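Local atomic coordinates of arylesterase (Agrobacterium tumefaciens, PDB entry 3DCI), a protein that probably hydrolyses ester bonds, as a putative arylesterase of the GDSL (SGNH) hydrolase family, and binds a zinc ion. Residues T25-G30 against E93-C98; L150-P155 against K184-L189; H192-G197 against R220-P225. All coordinates share one frame; numbering follows the deposited sequence.

Contact 1 of 3, residues T25-G30 against E93-C98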
ATOM      1  N   THR A  25      24.698 -21.450  -4.017  1.00 32.70           N
ATOM      2  CA  THR A  25      24.062 -20.262  -4.552  1.00 32.11           C
ATOM      3  C   THR A  25      23.973 -19.172  -3.478  1.00 29.57           C
ATOM      4  O   THR A  25      23.654 -19.443  -2.322  1.00 28.23           O
ATOM      5  CB  THR A  25      22.674 -20.564  -5.091  1.00 32.10           C
ATOM      6  OG1 THR A  25      21.868 -21.113  -4.034  1.00 33.54           O
ATOM      7  CG2 THR A  25      22.760 -21.537  -6.297  1.00 32.81           C
ATOM      8  N   VAL A  26      24.228 -17.944  -3.916  1.00 27.46           N
ATOM      9  CA  VAL A  26      24.411 -16.812  -3.060  1.00 26.21           C
ATOM     10  C   VAL A  26      23.595 -15.663  -3.587  1.00 26.02           C
ATOM     11  O   VAL A  26      23.650 -15.362  -4.770  1.00 25.04           O
ATOM     12  CB  VAL A  26      25.902 -16.390  -3.016  1.00 26.50           C
ATOM     13  CG1 VAL A  26      26.105 -15.130  -2.175  1.00 24.18           C
ATOM     14  CG2 VAL A  26      26.765 -17.544  -2.473  1.00 25.48           C
ATOM     15  N   LEU A  27      22.819 -15.043  -2.708  1.00 25.88           N
ATOM     16  CA  LEU A  27      22.112 -13.811  -3.044  1.00 25.80           C
ATOM     17  C   LEU A  27      22.913 -12.623  -2.533  1.00 26.22           C
ATOM     18  O   LEU A  27      23.261 -12.557  -1.355  1.00 28.49           O
ATOM     19  CB  LEU A  27      20.700 -13.818  -2.453  1.00 24.85           C
ATOM     20  CG  LEU A  27      19.882 -12.530  -2.559  1.00 25.80           C
ATOM     21  CD1 LEU A  27      19.593 -12.194  -4.031  1.00 26.14           C
ATOM     22  CD2 LEU A  27      18.585 -12.665  -1.744  1.00 24.85           C
ATOM     23  N   ALA A  28      23.227 -11.703  -3.433  1.00 26.83           N
ATOM     24  CA  ALA A  28      23.963 -10.475  -3.116  1.00 26.82           C
ATOM     25  C   ALA A  28      22.996  -9.305  -3.152  1.00 26.17           C
ATOM     26  O   ALA A  28      22.730  -8.726  -4.210  1.00 28.68           O
ATOM     27  CB  ALA A  28      25.104 -10.256  -4.090  1.00 24.57           C
ATOM     28  N   PHE A  29      22.518  -8.922  -1.977  1.00 26.01           N
ATOM     29  CA  PHE A  29      21.398  -8.003  -1.834  1.00 25.86           C
ATOM     30  C   PHE A  29      21.867  -6.657  -1.291  1.00 25.78           C
ATOM     31  O   PHE A  29      22.420  -6.577  -0.197  1.00 25.58           O
ATOM     32  CB  PHE A  29      20.356  -8.650  -0.882  1.00 25.78           C
ATOM     33  CG  PHE A  29      19.009  -7.957  -0.889  1.00 25.70           C
ATOM     34  CD1 PHE A  29      18.122  -8.137  -1.959  1.00 25.75           C
ATOM     35  CD2 PHE A  29      18.611  -7.160   0.176  1.00 24.78           C
ATOM     36  CE1 PHE A  29      16.906  -7.512  -1.998  1.00 24.30           C
ATOM     37  CE2 PHE A  29      17.371  -6.536   0.171  1.00 25.94           C
ATOM     38  CZ  PHE A  29      16.510  -6.701  -0.918  1.00 27.18           C
ATOM     39  N   GLY A  30      21.637  -5.582  -2.038  1.00 25.39           N
ATOM     40  CA  GLY A  30      22.129  -4.280  -1.617  1.00 25.91           C
ATOM     41  C   GLY A  30      21.521  -3.113  -2.340  1.00 25.69           C
ATOM     42  O   GLY A  30      20.462  -3.223  -2.927  1.00 25.28           O
ATOM     43  N   GLU A  93      11.957 -10.396   0.156  1.00 25.52           N
ATOM     44  CA  GLU A  93      11.014 -11.496   0.039  1.00 26.03           C
ATOM     45  C   GLU A  93      10.894 -11.991  -1.410  1.00 25.10           C
ATOM     46  O   GLU A  93      10.857 -13.186  -1.653  1.00 24.28           O
ATOM     47  CB  GLU A  93       9.637 -11.075   0.560  1.00 26.20           C
ATOM     48  CG  GLU A  93       9.597 -10.894   2.057  1.00 26.95           C
ATOM     49  CD  GLU A  93       8.321 -10.257   2.567  1.00 30.14           C
ATOM     50  OE1 GLU A  93       7.459  -9.783   1.760  1.00 32.82           O
ATOM     51  OE2 GLU A  93       8.189 -10.232   3.817  1.00 36.89           O
ATOM     52  N   VAL A  94      10.813 -11.073  -2.364  1.00 25.47           N
ATOM     53  CA  VAL A  94      10.743 -11.448  -3.786  1.00 25.23           C
ATOM     54  C   VAL A  94      12.039 -12.130  -4.255  1.00 25.65           C
ATOM     55  O   VAL A  94      12.011 -13.123  -5.008  1.00 24.46           O
ATOM     56  CB  VAL A  94      10.483 -10.201  -4.650  1.00 25.97           C
ATOM     57  CG1 VAL A  94      10.704 -10.464  -6.167  1.00 25.61           C
ATOM     58  CG2 VAL A  94       9.081  -9.630  -4.369  1.00 23.45           C
ATOM     59  N   ALA A  95      13.164 -11.573  -3.835  1.00 25.08           N
ATOM     60  CA  ALA A  95      14.466 -12.144  -4.139  1.00 25.24           C
ATOM     61  C   ALA A  95      14.612 -13.562  -3.607  1.00 24.57           C
ATOM     62  O   ALA A  95      15.208 -14.435  -4.279  1.00 24.90           O
ATOM     63  CB  ALA A  95      15.613 -11.235  -3.591  1.00 24.20           C
ATOM     64  N   LEU A  96      14.181 -13.771  -2.375  1.00 24.30           N
ATOM     65  CA  LEU A  96      14.236 -15.108  -1.767  1.00 24.82           C
ATOM     66  C   LEU A  96      13.373 -16.081  -2.559  1.00 25.15           C
ATOM     67  O   LEU A  96      13.801 -17.168  -2.857  1.00 24.69           O
ATOM     68  CB  LEU A  96      13.823 -15.088  -0.317  1.00 24.22           C
ATOM     69  CG  LEU A  96      14.736 -14.336   0.667  1.00 23.95           C
ATOM     70  CD1 LEU A  96      14.039 -14.234   2.016  1.00 23.08           C
ATOM     71  CD2 LEU A  96      16.107 -14.975   0.805  1.00 21.84           C
ATOM     72  N   SER A  97      12.185 -15.672  -2.964  1.00 25.39           N
ATOM     73  CA  SER A  97      11.339 -16.576  -3.737  1.00 26.17           C
ATOM     74  C   SER A  97      11.907 -16.850  -5.143  1.00 26.10           C
ATOM     75  O   SER A  97      11.839 -17.964  -5.641  1.00 26.13           O
ATOM     76  CB  SER A  97       9.940 -16.020  -3.858  1.00 26.83           C
ATOM     77  OG  SER A  97       9.144 -16.823  -4.718  1.00 28.88           O
ATOM     78  N   CYS A  98      12.461 -15.831  -5.781  1.00 26.15           N
ATOM     79  CA  CYS A  98      12.963 -15.986  -7.133  1.00 26.11           C
ATOM     80  C   CYS A  98      14.187 -16.905  -7.185  1.00 25.53           C
ATOM     81  O   CYS A  98      14.419 -17.589  -8.188  1.00 24.25           O
ATOM     82  CB  CYS A  98      13.338 -14.644  -7.732  1.00 25.88           C
ATOM     83  SG  CYS A  98      11.904 -13.718  -8.323  1.00 27.59           S
TER
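L27 straddles the methyl of A95 with the two ends of its forked side chain: CD2 lies 3.8 Å from A95 CB, and CD1 comes almost as near, 4.1 Å from the same A95 CB. The leucine reaches the helix because its CG stands anti to the backbone N (chi1 172°), which sends the fork out toward the helix. L27 CD2 also meets the next residue of the helix, approaching L96 CD2 at 4.2 Å; L96 starts off tangential to the contact and only the far end of its side chain swings in. Two residues further on, F29 brings its ring to the same methyl from a direction roughly at right angles to that of L27 CD2, with CE1 4.3 Å from A95 CB in an oblique approach. The A95 methyl thus meets both a branched chain and a ring, and alanine suits the place: it keeps the helix close, with L27 CA 7.9 Å from A95 CA.

No hydrogen bond crosses the interface, which is buried and wholly apolar. L27 and F29 also touch L92, one turn earlier on the same helix, while L96 continues outward onto F139 and Y141. V26 and A28 alternate to the other face of the sheet, where A28 meets W51 and P52 of helix 51-59. On its outer side the helix faces a second subunit, whose L70 packs against S97 and C98.

The segment axes pass 10.1 Å apart and run nearly antiparallel, at 160°, as expected where a helix returns along a parallel sheet. This is the three-layer alpha/beta/alpha fold of SGNH hydrolases, and the strand ends at G30, the first residue of the G-D-S-L signature that gives the family its name.

Contact 2 of 3, residues L150-P155 against K184-L189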
ATOM      1  N   LEU A 150      23.441 -16.276   6.605  1.00 25.30           N
ATOM      2  CA  LEU A 150      23.378 -14.827   6.415  1.00 25.75           C
ATOM      3  C   LEU A 150      24.722 -14.199   6.763  1.00 24.66           C
ATOM      4  O   LEU A 150      25.315 -14.489   7.798  1.00 24.95           O
ATOM      5  CB  LEU A 150      22.281 -14.223   7.301  1.00 25.99           C
ATOM      6  CG  LEU A 150      22.082 -12.705   7.282  1.00 25.88           C
ATOM      7  CD1 LEU A 150      21.662 -12.226   5.886  1.00 27.55           C
ATOM      8  CD2 LEU A 150      21.069 -12.254   8.343  1.00 26.29           C
ATOM      9  N   LEU A 151      25.169 -13.311   5.890  1.00 24.91           N
ATOM     10  CA  LEU A 151      26.308 -12.466   6.112  1.00 24.44           C
ATOM     11  C   LEU A 151      25.820 -11.027   6.005  1.00 25.31           C
ATOM     12  O   LEU A 151      25.326 -10.612   4.960  1.00 25.28           O
ATOM     13  CB  LEU A 151      27.374 -12.773   5.087  1.00 24.08           C
ATOM     14  CG  LEU A 151      28.643 -11.914   5.050  1.00 24.73           C
ATOM     15  CD1 LEU A 151      29.407 -11.904   6.394  1.00 22.57           C
ATOM     16  CD2 LEU A 151      29.542 -12.405   3.886  1.00 24.45           C
ATOM     17  N   ILE A 152      25.906 -10.318   7.135  1.00 25.26           N
ATOM     18  CA  ILE A 152      25.523  -8.923   7.289  1.00 25.09           C
ATOM     19  C   ILE A 152      26.789  -8.125   7.000  1.00 24.67           C
ATOM     20  O   ILE A 152      27.788  -8.359   7.634  1.00 24.18           O
ATOM     21  CB  ILE A 152      25.033  -8.666   8.756  1.00 25.81           C
ATOM     22  CG1 ILE A 152      23.711  -9.405   9.000  1.00 27.15           C
ATOM     23  CG2 ILE A 152      24.867  -7.175   9.060  1.00 25.75           C
ATOM     24  CD1 ILE A 152      23.307  -9.486  10.514  1.00 26.24           C
ATOM     25  N   VAL A 153      26.730  -7.216   6.013  1.00 24.07           N
ATOM     26  CA  VAL A 153      27.850  -6.411   5.601  1.00 23.38           C
ATOM     27  C   VAL A 153      27.604  -4.914   5.860  1.00 23.53           C
ATOM     28  O   VAL A 153      26.622  -4.328   5.372  1.00 23.22           O
ATOM     29  CB  VAL A 153      28.165  -6.647   4.138  1.00 22.74           C
ATOM     30  CG1 VAL A 153      29.384  -5.794   3.716  1.00 21.15           C
ATOM     31  CG2 VAL A 153      28.459  -8.153   3.880  1.00 23.77           C
ATOM     32  N   ALA A 154      28.484  -4.300   6.647  1.00 23.71           N
ATOM     33  CA  ALA A 154      28.386  -2.869   6.890  1.00 24.14           C
ATOM     34  C   ALA A 154      29.019  -2.180   5.689  1.00 24.92           C
ATOM     35  O   ALA A 154      30.113  -2.567   5.284  1.00 25.27           O
ATOM     36  CB  ALA A 154      29.104  -2.473   8.195  1.00 23.71           C
ATOM     37  N   PRO A 155      28.328  -1.176   5.101  1.00 25.34           N
ATOM     38  CA  PRO A 155      28.899  -0.465   3.979  1.00 25.60           C
ATOM     39  C   PRO A 155      30.020   0.450   4.449  1.00 25.62           C
ATOM     40  O   PRO A 155      30.059   0.827   5.622  1.00 25.27           O
ATOM     41  CB  PRO A 155      27.705   0.347   3.448  1.00 25.81           C
ATOM     42  CG  PRO A 155      26.883   0.614   4.636  1.00 26.35           C
ATOM     43  CD  PRO A 155      26.999  -0.643   5.461  1.00 25.81           C
ATOM     44  N   LYS A 184      27.467  -6.299  16.444  1.00 25.57           N
ATOM     45  CA  LYS A 184      26.805  -6.718  17.675  1.00 25.83           C
ATOM     46  C   LYS A 184      25.504  -7.423  17.345  1.00 24.98           C
ATOM     47  O   LYS A 184      25.186  -8.435  17.976  1.00 23.43           O
ATOM     48  CB  LYS A 184      26.579  -5.547  18.629  1.00 26.28           C
ATOM     49  CG  LYS A 184      27.859  -5.006  19.240  1.00 28.16           C
ATOM     50  CD  LYS A 184      27.572  -4.039  20.408  1.00 29.00           C
ATOM     51  CE  LYS A 184      28.781  -3.919  21.368  1.00 31.90           C
ATOM     52  NZ  LYS A 184      29.865  -3.150  20.707  1.00 35.44           N
ATOM     53  N   LEU A 185      24.792  -6.944  16.314  1.00 24.56           N
ATOM     54  CA  LEU A 185      23.572  -7.604  15.863  1.00 25.11           C
ATOM     55  C   LEU A 185      23.820  -9.020  15.331  1.00 25.94           C
ATOM     56  O   LEU A 185      23.075  -9.949  15.657  1.00 26.04           O
ATOM     57  CB  LEU A 185      22.849  -6.761  14.798  1.00 25.11           C
ATOM     58  CG  LEU A 185      21.542  -7.348  14.255  1.00 25.45           C
ATOM     59  CD1 LEU A 185      20.474  -7.342  15.320  1.00 22.52           C
ATOM     60  CD2 LEU A 185      21.055  -6.626  12.940  1.00 23.65           C
ATOM     61  N   ALA A 186      24.857  -9.172  14.502  1.00 26.18           N
ATOM     62  CA  ALA A 186      25.231 -10.466  13.949  1.00 25.79           C
ATOM     63  C   ALA A 186      25.591 -11.447  15.065  1.00 25.91           C
ATOM     64  O   ALA A 186      25.138 -12.573  15.043  1.00 25.87           O
ATOM     65  CB  ALA A 186      26.393 -10.297  12.958  1.00 25.96           C
ATOM     66  N   ALA A 187      26.348 -11.002  16.075  1.00 26.19           N
ATOM     67  CA  ALA A 187      26.680 -11.835  17.218  1.00 26.65           C
ATOM     68  C   ALA A 187      25.418 -12.257  17.981  1.00 27.33           C
ATOM     69  O   ALA A 187      25.255 -13.433  18.320  1.00 25.83           O
ATOM     70  CB  ALA A 187      27.657 -11.116  18.163  1.00 26.80           C
ATOM     71  N   GLU A 188      24.514 -11.309  18.230  1.00 27.41           N
ATOM     72  CA  GLU A 188      23.252 -11.638  18.910  1.00 27.79           C
ATOM     73  C   GLU A 188      22.445 -12.711  18.178  1.00 27.31           C
ATOM     74  O   GLU A 188      21.888 -13.593  18.802  1.00 26.55           O
ATOM     75  CB  GLU A 188      22.367 -10.401  19.042  1.00 27.85           C
ATOM     76  CG  GLU A 188      21.058 -10.687  19.754  1.00 28.20           C
ATOM     77  CD  GLU A 188      20.093  -9.517  19.714  1.00 30.80           C
ATOM     78  OE1 GLU A 188      20.551  -8.368  19.464  1.00 32.73           O
ATOM     79  OE2 GLU A 188      18.888  -9.763  19.972  1.00 33.56           O
ATOM     80  N   LEU A 189      22.338 -12.577  16.860  1.00 27.41           N
ATOM     81  CA  LEU A 189      21.461 -13.418  16.063  1.00 27.95           C
ATOM     82  C   LEU A 189      22.117 -14.711  15.600  1.00 28.21           C
ATOM     83  O   LEU A 189      21.443 -15.564  15.047  1.00 28.31           O
ATOM     84  CB  LEU A 189      20.974 -12.650  14.841  1.00 28.48           C
ATOM     85  CG  LEU A 189      20.013 -11.463  15.054  1.00 29.59           C
ATOM     86  CD1 LEU A 189      19.540 -10.979  13.675  1.00 30.69           C
ATOM     87  CD2 LEU A 189      18.841 -11.814  15.938  1.00 29.02           C
TER
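I152 meets the helix through a single methyl: its CD1 sits 4.0 Å from A186 CB and 4.1 Å from A186 CA, resting on the helix surface at a small residue. The same CD1 has a looser neighbour in L185, whose CD2 is 4.4 Å away, so the end of the isoleucine lies on A186 with the end of L185 to one side. Its longer branch gets there by extension. CG1 lies beside the backbone N and anti to the carbonyl carbon (chi1 -68°), and CD1 then continues outward in a trans step (chi2 167°), while CG2 stays back near the strand.

A beta-branched residue fits a strand well, and here the extra length of isoleucine spans the gap to the helix; alanine opposite keeps that gap short, with I152 CA only 6.8 Å from A186 CA. No polar group takes part, and all three touching residues are buried.

Further out, the two partners are fixed by different neighbours. The backbone of I152 is hydrogen-bonded to H192 and F194 on the next strand, which fixes it in the sheet and so helps place the side chain. L185 is backed by M129 and R130 of helix 122-138, and E188, on the solvent side, forms a salt bridge with R130 that ties the two helices together. A186 also touches F193, and its side chain is about 6 Å from that of the zinc ligand H192.

Strand 149-154 lies between strands 104-108 and 192-195, with L151 and V153 directed to the opposite face. Helix 178-189 packs against the I152 face of the sheet, beside helix 122-138, and L150 and L189 both reach A133 of the latter.

Contact 3 of 3, residues H192-G197 against R220-P225. With ZN (zinc ion), chain D.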
ATOM      1  N   HIS A 192      27.009 -14.184  10.531  1.00 26.98           N
ATOM      2  CA  HIS A 192      28.323 -13.617  10.245  1.00 25.65           C
ATOM      3  C   HIS A 192      28.260 -12.144   9.859  1.00 24.84           C
ATOM      4  O   HIS A 192      27.236 -11.644   9.368  1.00 24.34           O
ATOM      5  CB  HIS A 192      28.980 -14.367   9.095  1.00 25.40           C
ATOM      6  CG  HIS A 192      29.534 -15.686   9.492  1.00 24.74           C
ATOM      7  ND1 HIS A 192      28.730 -16.772   9.751  1.00 24.59           N
ATOM      8  CD2 HIS A 192      30.808 -16.096   9.698  1.00 23.51           C
ATOM      9  CE1 HIS A 192      29.482 -17.803  10.077  1.00 23.96           C
ATOM     10  NE2 HIS A 192      30.748 -17.420  10.055  1.00 24.06           N
ATOM     11  N   PHE A 193      29.390 -11.478  10.042  1.00 23.97           N
ATOM     12  CA  PHE A 193      29.498 -10.037   9.806  1.00 24.12           C
ATOM     13  C   PHE A 193      30.760  -9.739   9.062  1.00 23.86           C
ATOM     14  O   PHE A 193      31.795 -10.334   9.334  1.00 21.76           O
ATOM     15  CB  PHE A 193      29.499  -9.266  11.125  1.00 24.00           C
ATOM     16  CG  PHE A 193      29.932  -7.846  10.980  1.00 23.93           C
ATOM     17  CD1 PHE A 193      29.075  -6.897  10.427  1.00 25.59           C
ATOM     18  CD2 PHE A 193      31.205  -7.455  11.359  1.00 24.50           C
ATOM     19  CE1 PHE A 193      29.502  -5.564  10.264  1.00 23.94           C
ATOM     20  CE2 PHE A 193      31.618  -6.134  11.198  1.00 23.95           C
ATOM     21  CZ  PHE A 193      30.777  -5.208  10.656  1.00 24.11           C
ATOM     22  N   PHE A 194      30.695  -8.791   8.135  1.00 24.52           N
ATOM     23  CA  PHE A 194      31.912  -8.230   7.560  1.00 25.04           C
ATOM     24  C   PHE A 194      31.790  -6.718   7.448  1.00 24.98           C
ATOM     25  O   PHE A 194      30.732  -6.214   7.076  1.00 24.90           O
ATOM     26  CB  PHE A 194      32.184  -8.842   6.185  1.00 26.28           C
ATOM     27  CG  PHE A 194      33.520  -8.452   5.603  1.00 26.43           C
ATOM     28  CD1 PHE A 194      34.673  -9.105   5.990  1.00 28.86           C
ATOM     29  CD2 PHE A 194      33.612  -7.454   4.650  1.00 30.23           C
ATOM     30  CE1 PHE A 194      35.891  -8.754   5.456  1.00 31.56           C
ATOM     31  CE2 PHE A 194      34.841  -7.106   4.113  1.00 29.30           C
ATOM     32  CZ  PHE A 194      35.963  -7.741   4.519  1.00 29.01           C
ATOM     33  N   ASP A 195      32.862  -6.008   7.796  1.00 24.94           N
ATOM     34  CA  ASP A 195      32.924  -4.560   7.625  1.00 25.03           C
ATOM     35  C   ASP A 195      33.581  -4.181   6.297  1.00 24.96           C
ATOM     36  O   ASP A 195      34.794  -4.214   6.169  1.00 25.02           O
ATOM     37  CB  ASP A 195      33.677  -3.907   8.783  1.00 25.39           C
ATOM     38  CG  ASP A 195      33.712  -2.381   8.668  1.00 25.95           C
ATOM     39  OD1 ASP A 195      32.930  -1.790   7.871  1.00 25.49           O
ATOM     40  OD2 ASP A 195      34.526  -1.766   9.362  1.00 27.44           O
ATOM     41  N   ALA A 196      32.769  -3.801   5.304  1.00 25.45           N
ATOM     42  CA  ALA A 196      33.290  -3.384   3.988  1.00 24.90           C
ATOM     43  C   ALA A 196      34.183  -2.157   4.094  1.00 25.20           C
ATOM     44  O   ALA A 196      35.046  -1.961   3.246  1.00 25.29           O
ATOM     45  CB  ALA A 196      32.147  -3.130   2.996  1.00 25.16           C
ATOM     46  N   GLY A 197      33.990  -1.341   5.134  1.00 25.70           N
ATOM     47  CA  GLY A 197      34.871  -0.207   5.410  1.00 26.04           C
ATOM     48  C   GLY A 197      36.302  -0.583   5.762  1.00 26.49           C
ATOM     49  O   GLY A 197      37.184   0.259   5.723  1.00 26.55           O
ATOM     50  N   ARG A 220      36.526  -8.974  -3.680  1.00 27.66           N
ATOM     51  CA  ARG A 220      37.701  -9.794  -3.398  1.00 29.14           C
ATOM     52  C   ARG A 220      37.790 -10.176  -1.920  1.00 28.11           C
ATOM     53  O   ARG A 220      38.025 -11.338  -1.605  1.00 27.13           O
ATOM     54  CB  ARG A 220      38.956  -9.069  -3.860  1.00 28.99           C
ATOM     55  CG  ARG A 220      39.222  -9.317  -5.344  1.00 34.06           C
ATOM     56  CD  ARG A 220      40.030  -8.231  -6.115  1.00 35.22           C
ATOM     57  NE  ARG A 220      41.172  -7.592  -5.443  1.00 40.45           N
ATOM     58  CZ  ARG A 220      42.133  -8.198  -4.736  1.00 43.06           C
ATOM     59  NH1 ARG A 220      43.115  -7.459  -4.229  1.00 41.30           N
ATOM     60  NH2 ARG A 220      42.147  -9.522  -4.538  1.00 45.97           N
ATOM     61  N   ALA A 221      37.556  -9.192  -1.042  1.00 27.69           N
ATOM     62  CA  ALA A 221      37.637  -9.359   0.416  1.00 27.69           C
ATOM     63  C   ALA A 221      36.538 -10.289   0.956  1.00 27.43           C
ATOM     64  O   ALA A 221      36.755 -11.020   1.926  1.00 26.95           O
ATOM     65  CB  ALA A 221      37.551  -7.984   1.120  1.00 27.37           C
ATOM     66  N   LEU A 222      35.373 -10.274   0.323  1.00 26.74           N
ATOM     67  CA  LEU A 222      34.260 -11.152   0.750  1.00 27.36           C
ATOM     68  C   LEU A 222      34.450 -12.637   0.431  1.00 27.29           C
ATOM     69  O   LEU A 222      33.795 -13.481   1.034  1.00 27.26           O
ATOM     70  CB  LEU A 222      32.919 -10.676   0.163  1.00 26.92           C
ATOM     71  CG  LEU A 222      32.362  -9.383   0.777  1.00 27.26           C
ATOM     72  CD1 LEU A 222      31.093  -8.957   0.064  1.00 25.07           C
ATOM     73  CD2 LEU A 222      32.075  -9.568   2.273  1.00 26.19           C
ATOM     74  N   ALA A 223      35.356 -12.956  -0.481  1.00 28.19           N
ATOM     75  CA  ALA A 223      35.587 -14.329  -0.883  1.00 28.35           C
ATOM     76  C   ALA A 223      35.991 -15.168   0.331  1.00 29.52           C
ATOM     77  O   ALA A 223      35.486 -16.290   0.495  1.00 29.48           O
ATOM     78  CB  ALA A 223      36.631 -14.400  -1.993  1.00 28.20           C
ATOM     79  N   ALA A 224      36.825 -14.603   1.218  1.00 29.97           N
ATOM     80  CA  ALA A 224      37.312 -15.346   2.394  1.00 29.89           C
ATOM     81  C   ALA A 224      36.223 -15.739   3.376  1.00 30.03           C
ATOM     82  O   ALA A 224      36.060 -16.930   3.662  1.00 29.06           O
ATOM     83  CB  ALA A 224      38.451 -14.595   3.107  1.00 30.78           C
ATOM     84  N   PRO A 225      35.466 -14.755   3.908  1.00 30.56           N
ATOM     85  CA  PRO A 225      34.372 -15.151   4.762  1.00 30.48           C
ATOM     86  C   PRO A 225      33.369 -16.054   4.035  1.00 30.03           C
ATOM     87  O   PRO A 225      32.864 -16.990   4.635  1.00 30.12           O
ATOM     88  CB  PRO A 225      33.739 -13.817   5.179  1.00 31.03           C
ATOM     89  CG  PRO A 225      34.217 -12.828   4.184  1.00 31.43           C
ATOM     90  CD  PRO A 225      35.563 -13.290   3.785  1.00 30.92           C
TER
HETATM   91 ZN    ZN D 219      32.761 -18.151  10.467  1.00 32.63          ZN
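In the parallel sheet of this SGNH-type alpha/beta/alpha fold, strand 192-195, one of the two edge strands, is covered by the C-terminal helix 212-229 chiefly through F194, whose ring is set among A221, L222 and P225. CG of F194 stands anti to its own backbone N (chi1 -172°), which sends the ring toward the helix. Three helix residues meet different atoms of it. CD2 approaches L222 CD2 at 3.5 Å, a close apolar fit; CZ comes within 3.8 Å of A221 CB; and on the other flank CD1 lies 4.2 Å from P225 CG. All three approach the ring obliquely.

A large aromatic suits a strand that must reach a helix whose axis passes 9.9 Å away, running nearly antiparallel at 158°. Alanine at 221 admits the ring's far end, and L222 bends its side chain in from the flank of the helix while also touching W51. P225 offers a rigid apolar ring; it has no N-H to give, and A224 N also lacks a bond to the turn before, so the helix is kinked here.

Neighbouring residues of the strand serve other purposes. F193 points to the opposite face, onto helix 178-189, and H192 binds the zinc ion through NE2 at 2.2 Å. D228, three residues beyond P225 on the same helix, supplies OD2 to the metal, so zinc joins the start of the strand to the end of the helix that F194 packs against.

Past the strand, the chain leaves the sheet through a 3-10 segment. D195 starts it with an Asx turn: its OD1 accepts a hydrogen bond from G197 N at 3.0 Å, the donor standing above the carboxylate plane, 64° out of it.

Starting from the N terminus, contact 1 closes a loop, with 62 residues between its segments 25-30 and 93-98. Contact 2 then closes a shorter one, with 28 residues between its segments, and contact 3 a last one, with 22, so the three follow in series without nesting or crossing. Contacts 1 and 2 fasten helices to one face of the parallel sheet, with centres about 17 Å apart and no touch between them; contact 3 fastens the C-terminal helix to the other face. Contacts 2 and 3 do meet, because strands 149-154 and 192-195 are neighbours: I152 N lies 2.9 Å from H192 O, a probable hydrogen bond. Together they join the sheet to helices on both its faces.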